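Local atomic coordinates of PTS system fructose-like EIIB component 3 (Escherichia coli K12, PDB entry 4TN5), a protein that probably serves as the IIB component of a fructose-like phosphotransferase system, passing a phosphoryl group, by way of a cysteinyl intermediate, from EIIA to sugar entering the cell. Residues 1-13 with 54-68. Sequence-based numbering, arbitrary orientation.
Sequences MAYLVAVTACVSG and IRRADVALLITDIEL
Arg56 lays its guanidinium flat on the ring of Tyr3: the planes differ by 4° and the centres stand 4.2 Å apart. It is an off-centre cation-pi stack, Arg56 CZ lying 29° off the ring normal. The arginine chain, extended from CG to NE, carries the group there, and a salt bridge from NH2 to Asp53 gives the charge a second partner; Tyr3 OH is hydrogen-bonded to Ser36. Asp58 grips the tyrosine backbone twice, its N donating to Tyr3 O and its OD2 accepting from Tyr3 N at 3.0 Å, on the anti side of the carboxylate.

From here strands 3-9 and 59-64 run parallel, 19° apart, and five further backbone bonds join them from Val5 N to Ala9 N. On one face, under helices 18-30 and 92-103, Leu4 CD1 lies 3.6 Å from Val59 CG1, and Thr8 CG2 3.7 Å from Ile63 CD1. On the other, Leu68 CD2 rests against both Val7 CG1 and Ala9 CB, 3.6 Å from each. Thr64 OG1 donates to Ile66 O from above the carbonyl plane, and Ile66 CG1 packs on Ala9 CB.

Both strands are central, and Cys10, the inferred phosphocysteine, directly follows strand 3-9. Apolar packing on both faces is consistent with a well-fixed strand end there, while polar side-chain contacts between the segments gather round Tyr3, at the opposite end.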
HETATM    1  N   MSE A   1       2.353  18.383  16.083  1.00104.46           N
HETATM    2  CA  MSE A   1       3.717  17.903  16.270  1.00106.14           C
HETATM    3  C   MSE A   1       4.020  16.758  15.310  1.00 94.98           C
HETATM    4  O   MSE A   1       5.136  16.238  15.280  1.00 96.65           O
HETATM    5  CB  MSE A   1       3.933  17.454  17.716  1.00116.86           C
HETATM    6  CG  MSE A   1       3.161  16.202  18.098  1.00119.64           C
HETATM    7 SE   MSE A   1       3.133  15.888  20.021  1.00111.62          SE
HETATM    8  CE  MSE A   1       1.582  16.980  20.476  1.00107.13           C
ATOM      9  N   ALA A   2       3.016  16.366  14.532  1.00 73.53           N
ATOM     10  CA  ALA A   2       3.193  15.350  13.503  1.00 61.47           C
ATOM     11  C   ALA A   2       3.769  15.994  12.248  1.00 53.82           C
ATOM     12  O   ALA A   2       3.526  17.171  11.982  1.00 49.00           O
ATOM     13  CB  ALA A   2       1.871  14.669  13.195  1.00 58.03           C
ATOM     14  N   TYR A   3       4.532  15.225  11.478  1.00 49.96           N
ATOM     15  CA  TYR A   3       5.202  15.773  10.304  1.00 50.85           C
ATOM     16  C   TYR A   3       4.840  15.040   9.014  1.00 52.73           C
ATOM     17  O   TYR A   3       5.031  13.831   8.892  1.00 48.81           O
ATOM     18  CB  TYR A   3       6.718  15.787  10.506  1.00 56.23           C
ATOM     19  CG  TYR A   3       7.477  16.345   9.329  1.00 56.11           C
ATOM     20  CD1 TYR A   3       7.227  17.629   8.862  1.00 52.13           C
ATOM     21  CD2 TYR A   3       8.448  15.592   8.683  1.00 66.44           C
ATOM     22  CE1 TYR A   3       7.919  18.145   7.785  1.00 50.65           C
ATOM     23  CE2 TYR A   3       9.145  16.099   7.606  1.00 70.46           C
ATOM     24  CZ  TYR A   3       8.877  17.375   7.160  1.00 57.87           C
ATOM     25  OH  TYR A   3       9.571  17.884   6.086  1.00 61.34           O
ATOM     26  N   LEU A   4       4.329  15.799   8.049  1.00 54.24           N
ATOM     27  CA  LEU A   4       3.832  15.251   6.795  1.00 46.51           C
ATOM     28  C   LEU A   4       4.674  15.728   5.616  1.00 44.03           C
ATOM     29  O   LEU A   4       5.027  16.901   5.537  1.00 49.33           O
ATOM     30  CB  LEU A   4       2.378  15.689   6.595  1.00 43.32           C
ATOM     31  CG  LEU A   4       1.652  15.355   5.289  1.00 50.22           C
ATOM     32  CD1 LEU A   4       0.981  13.995   5.367  1.00 55.75           C
ATOM     33  CD2 LEU A   4       0.638  16.437   4.955  1.00 46.91           C
ATOM     34  N   VAL A   5       5.009  14.820   4.706  1.00 36.38           N
ATOM     35  CA  VAL A   5       5.600  15.220   3.433  1.00 34.47           C
ATOM     36  C   VAL A   5       4.586  14.966   2.326  1.00 35.35           C
ATOM     37  O   VAL A   5       3.782  14.039   2.415  1.00 36.51           O
ATOM     38  CB  VAL A   5       6.925  14.490   3.127  1.00 40.72           C
ATOM     39  CG1 VAL A   5       7.992  14.875   4.143  1.00 40.18           C
ATOM     40  CG2 VAL A   5       6.719  12.985   3.097  1.00 45.73           C
ATOM     41  N   ALA A   6       4.609  15.794   1.291  1.00 39.30           N
ATOM     42  CA  ALA A   6       3.590  15.700   0.256  1.00 29.15           C
ATOM     43  C   ALA A   6       4.124  15.956  -1.144  1.00 28.78           C
ATOM     44  O   ALA A   6       5.084  16.702  -1.336  1.00 32.97           O
ATOM     45  CB  ALA A   6       2.449  16.647   0.561  1.00 19.47           C
ATOM     46  N   VAL A   7       3.486  15.322  -2.121  1.00 36.04           N
ATOM     47  CA  VAL A   7       3.789  15.566  -3.520  1.00 37.74           C
ATOM     48  C   VAL A   7       2.497  15.775  -4.297  1.00 40.07           C
ATOM     49  O   VAL A   7       1.625  14.905  -4.318  1.00 44.07           O
ATOM     50  CB  VAL A   7       4.573  14.405  -4.156  1.00 42.03           C
ATOM     51  CG1 VAL A   7       4.788  14.669  -5.636  1.00 48.42           C
ATOM     52  CG2 VAL A   7       5.906  14.208  -3.451  1.00 38.19           C
ATOM     53  N   THR A   8       2.371  16.939  -4.921  1.00 30.68           N
ATOM     54  CA  THR A   8       1.233  17.221  -5.781  1.00 38.48           C
ATOM     55  C   THR A   8       1.698  17.206  -7.230  1.00 45.40           C
ATOM     56  O   THR A   8       2.717  17.808  -7.567  1.00 55.71           O
ATOM     57  CB  THR A   8       0.592  18.580  -5.448  1.00 45.01           C
ATOM     58  OG1 THR A   8       1.563  19.621  -5.605  1.00 35.77           O
ATOM     59  CG2 THR A   8       0.084  18.587  -4.016  1.00 40.85           C
ATOM     60  N   ALA A   9       0.960  16.512  -8.090  1.00 39.60           N
ATOM     61  CA  ALA A   9       1.387  16.369  -9.476  1.00 48.08           C
ATOM     62  C   ALA A   9       0.251  16.500 -10.482  1.00 57.06           C
ATOM     63  O   ALA A   9      -0.830  15.937 -10.303  1.00 54.70           O
ATOM     64  CB  ALA A   9       2.116  15.053  -9.671  1.00 51.60           C
ATOM     65  N   CYS A  10       0.516  17.244 -11.548  1.00 62.08           N
ATOM     66  CA  CYS A  10      -0.429  17.400 -12.644  1.00 69.23           C
ATOM     67  C   CYS A  10       0.301  17.671 -13.949  1.00 76.77           C
ATOM     68  O   CYS A  10       1.185  18.524 -13.994  1.00 75.66           O
ATOM     69  CB  CYS A  10      -1.381  18.560 -12.372  1.00 72.88           C
ATOM     70  SG  CYS A  10      -2.358  18.993 -13.825  1.00130.68           S
ATOM     71  N   VAL A  11      -0.062  16.954 -15.010  1.00 89.92           N
ATOM     72  CA  VAL A  11       0.514  17.231 -16.322  1.00 94.68           C
ATOM     73  C   VAL A  11       0.099  18.594 -16.853  1.00 97.77           C
ATOM     74  O   VAL A  11       0.904  19.299 -17.457  1.00 98.71           O
ATOM     75  CB  VAL A  11       0.151  16.166 -17.392  1.00 89.01           C
ATOM     76  CG1 VAL A  11       0.860  14.865 -17.115  1.00 91.15           C
ATOM     77  CG2 VAL A  11      -1.369  15.960 -17.480  1.00 89.26           C
ATOM     78  N   SER A  12      -1.158  18.968 -16.635  1.00101.12           N
ATOM     79  CA  SER A  12      -1.679  20.162 -17.282  1.00111.25           C
ATOM     80  C   SER A  12      -1.269  21.421 -16.538  1.00119.93           C
ATOM     81  O   SER A  12      -2.085  22.104 -15.914  1.00110.45           O
ATOM     82  CB  SER A  12      -3.198  20.099 -17.496  1.00112.64           C
ATOM     83  OG  SER A  12      -3.881  20.639 -16.390  1.00114.25           O
ATOM     84  N   GLY A  13       0.027  21.699 -16.620  1.00 86.68           N
ATOM     85  CA  GLY A  13       0.574  22.977 -16.232  1.00 98.02           C
ATOM     86  C   GLY A  13       0.747  23.225 -14.753  1.00 96.31           C
ATOM     87  O   GLY A  13       0.580  22.349 -13.902  1.00 84.59           O
ATOM     88  N   ILE A  54      11.837  12.798   4.296  1.00 51.89           N
ATOM     89  CA  ILE A  54      10.967  11.671   3.973  1.00 57.01           C
ATOM     90  C   ILE A  54      11.123  10.544   4.994  1.00 62.47           C
ATOM     91  O   ILE A  54      10.161   9.848   5.322  1.00 65.48           O
ATOM     92  CB  ILE A  54      11.262  11.136   2.549  1.00 58.14           C
ATOM     93  CG1 ILE A  54      11.051  12.241   1.514  1.00 47.77           C
ATOM     94  CG2 ILE A  54      10.387   9.933   2.221  1.00 64.88           C
ATOM     95  CD1 ILE A  54      11.286  11.796   0.085  1.00 55.43           C
ATOM     96  N   ARG A  55      12.339  10.388   5.507  1.00 64.70           N
ATOM     97  CA  ARG A  55      12.657   9.307   6.437  1.00 70.89           C
ATOM     98  C   ARG A  55      12.256   9.632   7.882  1.00 63.55           C
ATOM     99  O   ARG A  55      12.159   8.740   8.728  1.00 68.52           O
ATOM    100  CB  ARG A  55      14.147   8.942   6.322  1.00 77.81           C
ATOM    101  CG  ARG A  55      14.600   8.330   5.000  1.00 80.90           C
ATOM    102  CD  ARG A  55      16.073   7.950   5.045  1.00 92.74           C
ATOM    103  NE  ARG A  55      16.528   7.385   3.778  1.00 99.79           N
ATOM    104  CZ  ARG A  55      16.369   6.111   3.427  1.00107.32           C
ATOM    105  NH1 ARG A  55      15.770   5.261   4.250  1.00106.36           N
ATOM    106  NH2 ARG A  55      16.808   5.691   2.249  1.00113.65           N
ATOM    107  N   ARG A  56      11.996  10.904   8.164  1.00 61.07           N
ATOM    108  CA  ARG A  56      11.552  11.290   9.500  1.00 62.31           C
ATOM    109  C   ARG A  56      10.100  11.749   9.490  1.00 69.88           C
ATOM    110  O   ARG A  56       9.546  12.114  10.528  1.00 75.07           O
ATOM    111  CB  ARG A  56      12.443  12.388  10.074  1.00 58.41           C
ATOM    112  CG  ARG A  56      12.197  13.743   9.459  1.00 64.62           C
ATOM    113  CD  ARG A  56      13.179  14.768   9.977  1.00 68.82           C
ATOM    114  NE  ARG A  56      13.008  16.044   9.295  1.00 71.43           N
ATOM    115  CZ  ARG A  56      12.097  16.949   9.635  1.00 68.21           C
ATOM    116  NH1 ARG A  56      11.277  16.715  10.650  1.00 64.38           N
ATOM    117  NH2 ARG A  56      12.006  18.086   8.959  1.00 62.86           N
ATOM    118  N   ALA A  57       9.488  11.738   8.310  1.00 63.77           N
ATOM    119  CA  ALA A  57       8.072  12.049   8.188  1.00 51.54           C
ATOM    120  C   ALA A  57       7.258  10.902   8.766  1.00 58.89           C
ATOM    121  O   ALA A  57       7.616   9.735   8.607  1.00 59.89           O
ATOM    122  CB  ALA A  57       7.700  12.283   6.736  1.00 43.96           C
ATOM    123  N   ASP A  58       6.166  11.235   9.442  1.00 48.96           N
ATOM    124  CA  ASP A  58       5.315  10.219  10.042  1.00 43.89           C
ATOM    125  C   ASP A  58       4.376   9.612   9.006  1.00 46.09           C
ATOM    126  O   ASP A  58       3.906   8.484   9.164  1.00 54.83           O
ATOM    127  CB  ASP A  58       4.521  10.808  11.207  1.00 48.84           C
ATOM    128  CG  ASP A  58       5.416  11.341  12.310  1.00 64.56           C
ATOM    129  OD1 ASP A  58       5.795  10.552  13.202  1.00 73.92           O
ATOM    130  OD2 ASP A  58       5.739  12.547  12.284  1.00 66.16           O
ATOM    131  N   VAL A  59       4.117  10.366   7.942  1.00 47.67           N
ATOM    132  CA  VAL A  59       3.240   9.916   6.867  1.00 32.42           C
ATOM    133  C   VAL A  59       3.421  10.805   5.638  1.00 34.75           C
ATOM    134  O   VAL A  59       3.716  11.994   5.759  1.00 48.50           O
ATOM    135  CB  VAL A  59       1.756   9.907   7.317  1.00 35.57           C
ATOM    136  CG1 VAL A  59       1.311  11.300   7.725  1.00 39.86           C
ATOM    137  CG2 VAL A  59       0.848   9.336   6.231  1.00 33.23           C
ATOM    138  N   ALA A  60       3.270  10.219   4.454  1.00 25.09           N
ATOM    139  CA  ALA A  60       3.345  10.978   3.214  1.00 32.58           C
ATOM    140  C   ALA A  60       1.966  11.107   2.578  1.00 29.06           C
ATOM    141  O   ALA A  60       1.108  10.246   2.756  1.00 33.72           O
ATOM    142  CB  ALA A  60       4.318  10.320   2.247  1.00 26.11           C
ATOM    143  N   LEU A  61       1.746  12.194   1.848  1.00 37.73           N
ATOM    144  CA  LEU A  61       0.507  12.358   1.098  1.00 27.69           C
ATOM    145  C   LEU A  61       0.819  12.544  -0.379  1.00 33.50           C
ATOM    146  O   LEU A  61       1.527  13.474  -0.764  1.00 37.60           O
ATOM    147  CB  LEU A  61      -0.310  13.536   1.629  1.00 29.50           C
ATOM    148  CG  LEU A  61      -1.657  13.761   0.936  1.00 39.51           C
ATOM    149  CD1 LEU A  61      -2.482  12.485   0.938  1.00 43.10           C
ATOM    150  CD2 LEU A  61      -2.423  14.892   1.601  1.00 31.60           C
ATOM    151  N   LEU A  62       0.291  11.649  -1.206  1.00 32.57           N
ATOM    152  CA  LEU A  62       0.563  11.688  -2.634  1.00 28.12           C
ATOM    153  C   LEU A  62      -0.674  12.107  -3.414  1.00 43.76           C
ATOM    154  O   LEU A  62      -1.557  11.295  -3.690  1.00 48.36           O
ATOM    155  CB  LEU A  62       1.076  10.329  -3.115  1.00 38.72           C
ATOM    156  CG  LEU A  62       2.265   9.791  -2.317  1.00 45.95           C
ATOM    157  CD1 LEU A  62       2.725   8.448  -2.861  1.00 46.56           C
ATOM    158  CD2 LEU A  62       3.412  10.794  -2.305  1.00 37.79           C
ATOM    159  N   ILE A  63      -0.730  13.388  -3.756  1.00 50.92           N
ATOM    160  CA  ILE A  63      -1.848  13.940  -4.504  1.00 48.55           C
ATOM    161  C   ILE A  63      -1.480  14.008  -5.979  1.00 49.60           C
ATOM    162  O   ILE A  63      -0.891  14.986  -6.434  1.00 55.52           O
ATOM    163  CB  ILE A  63      -2.192  15.353  -4.011  1.00 51.30           C
ATOM    164  CG1 ILE A  63      -2.174  15.398  -2.481  1.00 52.89           C
ATOM    165  CG2 ILE A  63      -3.536  15.797  -4.562  1.00 56.67           C
ATOM    166  CD1 ILE A  63      -2.380  16.780  -1.906  1.00 49.41           C
ATOM    167  N   THR A  64      -1.824  12.967  -6.729  1.00 53.25           N
ATOM    168  CA  THR A  64      -1.386  12.887  -8.116  1.00 69.31           C
ATOM    169  C   THR A  64      -2.317  12.094  -9.027  1.00 79.82           C
ATOM    170  O   THR A  64      -2.913  11.095  -8.623  1.00 82.77           O
ATOM    171  CB  THR A  64       0.029  12.284  -8.218  1.00 73.62           C
ATOM    172  OG1 THR A  64       0.404  12.165  -9.595  1.00 69.23           O
ATOM    173  CG2 THR A  64       0.078  10.911  -7.560  1.00 74.38           C
ATOM    174  N   ASP A  65      -2.431  12.561 -10.265  1.00 92.15           N
ATOM    175  CA  ASP A  65      -3.109  11.815 -11.309  1.00105.40           C
ATOM    176  C   ASP A  65      -2.064  10.948 -11.991  1.00110.92           C
ATOM    177  O   ASP A  65      -2.325   9.806 -12.366  1.00121.54           O
ATOM    178  CB  ASP A  65      -3.705  12.772 -12.343  1.00117.35           C
ATOM    179  CG  ASP A  65      -4.569  13.847 -11.717  1.00121.08           C
ATOM    180  OD1 ASP A  65      -5.280  13.547 -10.736  1.00119.38           O
ATOM    181  OD2 ASP A  65      -4.533  14.996 -12.206  1.00128.87           O
ATOM    182  N   ILE A  66      -0.865  11.506 -12.123  1.00 89.38           N
ATOM    183  CA  ILE A  66       0.182  10.927 -12.955  1.00 89.55           C
ATOM    184  C   ILE A  66       1.160  10.035 -12.200  1.00 85.40           C
ATOM    185  O   ILE A  66       0.967   9.723 -11.025  1.00 80.93           O
ATOM    186  CB  ILE A  66       0.985  12.033 -13.652  1.00 84.02           C
ATOM    187  CG1 ILE A  66       1.814  12.814 -12.628  1.00 76.36           C
ATOM    188  CG2 ILE A  66       0.045  12.962 -14.383  1.00 85.88           C
ATOM    189  CD1 ILE A  66       2.753  13.825 -13.242  1.00 75.64           C
ATOM    190  N   GLU A  67       2.212   9.632 -12.903  1.00 97.24           N
ATOM    191  CA  GLU A  67       3.262   8.799 -12.342  1.00 96.55           C
ATOM    192  C   GLU A  67       4.339   9.696 -11.748  1.00 83.01           C
ATOM    193  O   GLU A  67       4.992  10.452 -12.467  1.00 86.47           O
ATOM    194  CB  GLU A  67       3.863   7.926 -13.442  1.00100.38           C
ATOM    195  CG  GLU A  67       2.836   7.099 -14.199  1.00104.04           C
ATOM    196  CD  GLU A  67       3.471   6.105 -15.148  1.00104.37           C
ATOM    197  OE1 GLU A  67       4.508   5.514 -14.782  1.00107.79           O
ATOM    198  OE2 GLU A  67       2.934   5.916 -16.262  1.00109.11           O
ATOM    199  N   LEU A  68       4.517   9.619 -10.433  1.00 58.02           N
ATOM    200  CA  LEU A  68       5.491  10.457  -9.744  1.00 50.28           C
ATOM    201  C   LEU A  68       6.925  10.070 -10.074  1.00 56.30           C
ATOM    202  O   LEU A  68       7.275   8.890 -10.076  1.00 61.09           O
ATOM    203  CB  LEU A  68       5.303  10.379  -8.227  1.00 48.90           C
ATOM    204  CG  LEU A  68       3.971  10.825  -7.631  1.00 43.00           C
ATOM    205  CD1 LEU A  68       4.021  10.730  -6.114  1.00 40.68           C
ATOM    206  CD2 LEU A  68       3.650  12.236  -8.074  1.00 44.27           C
TER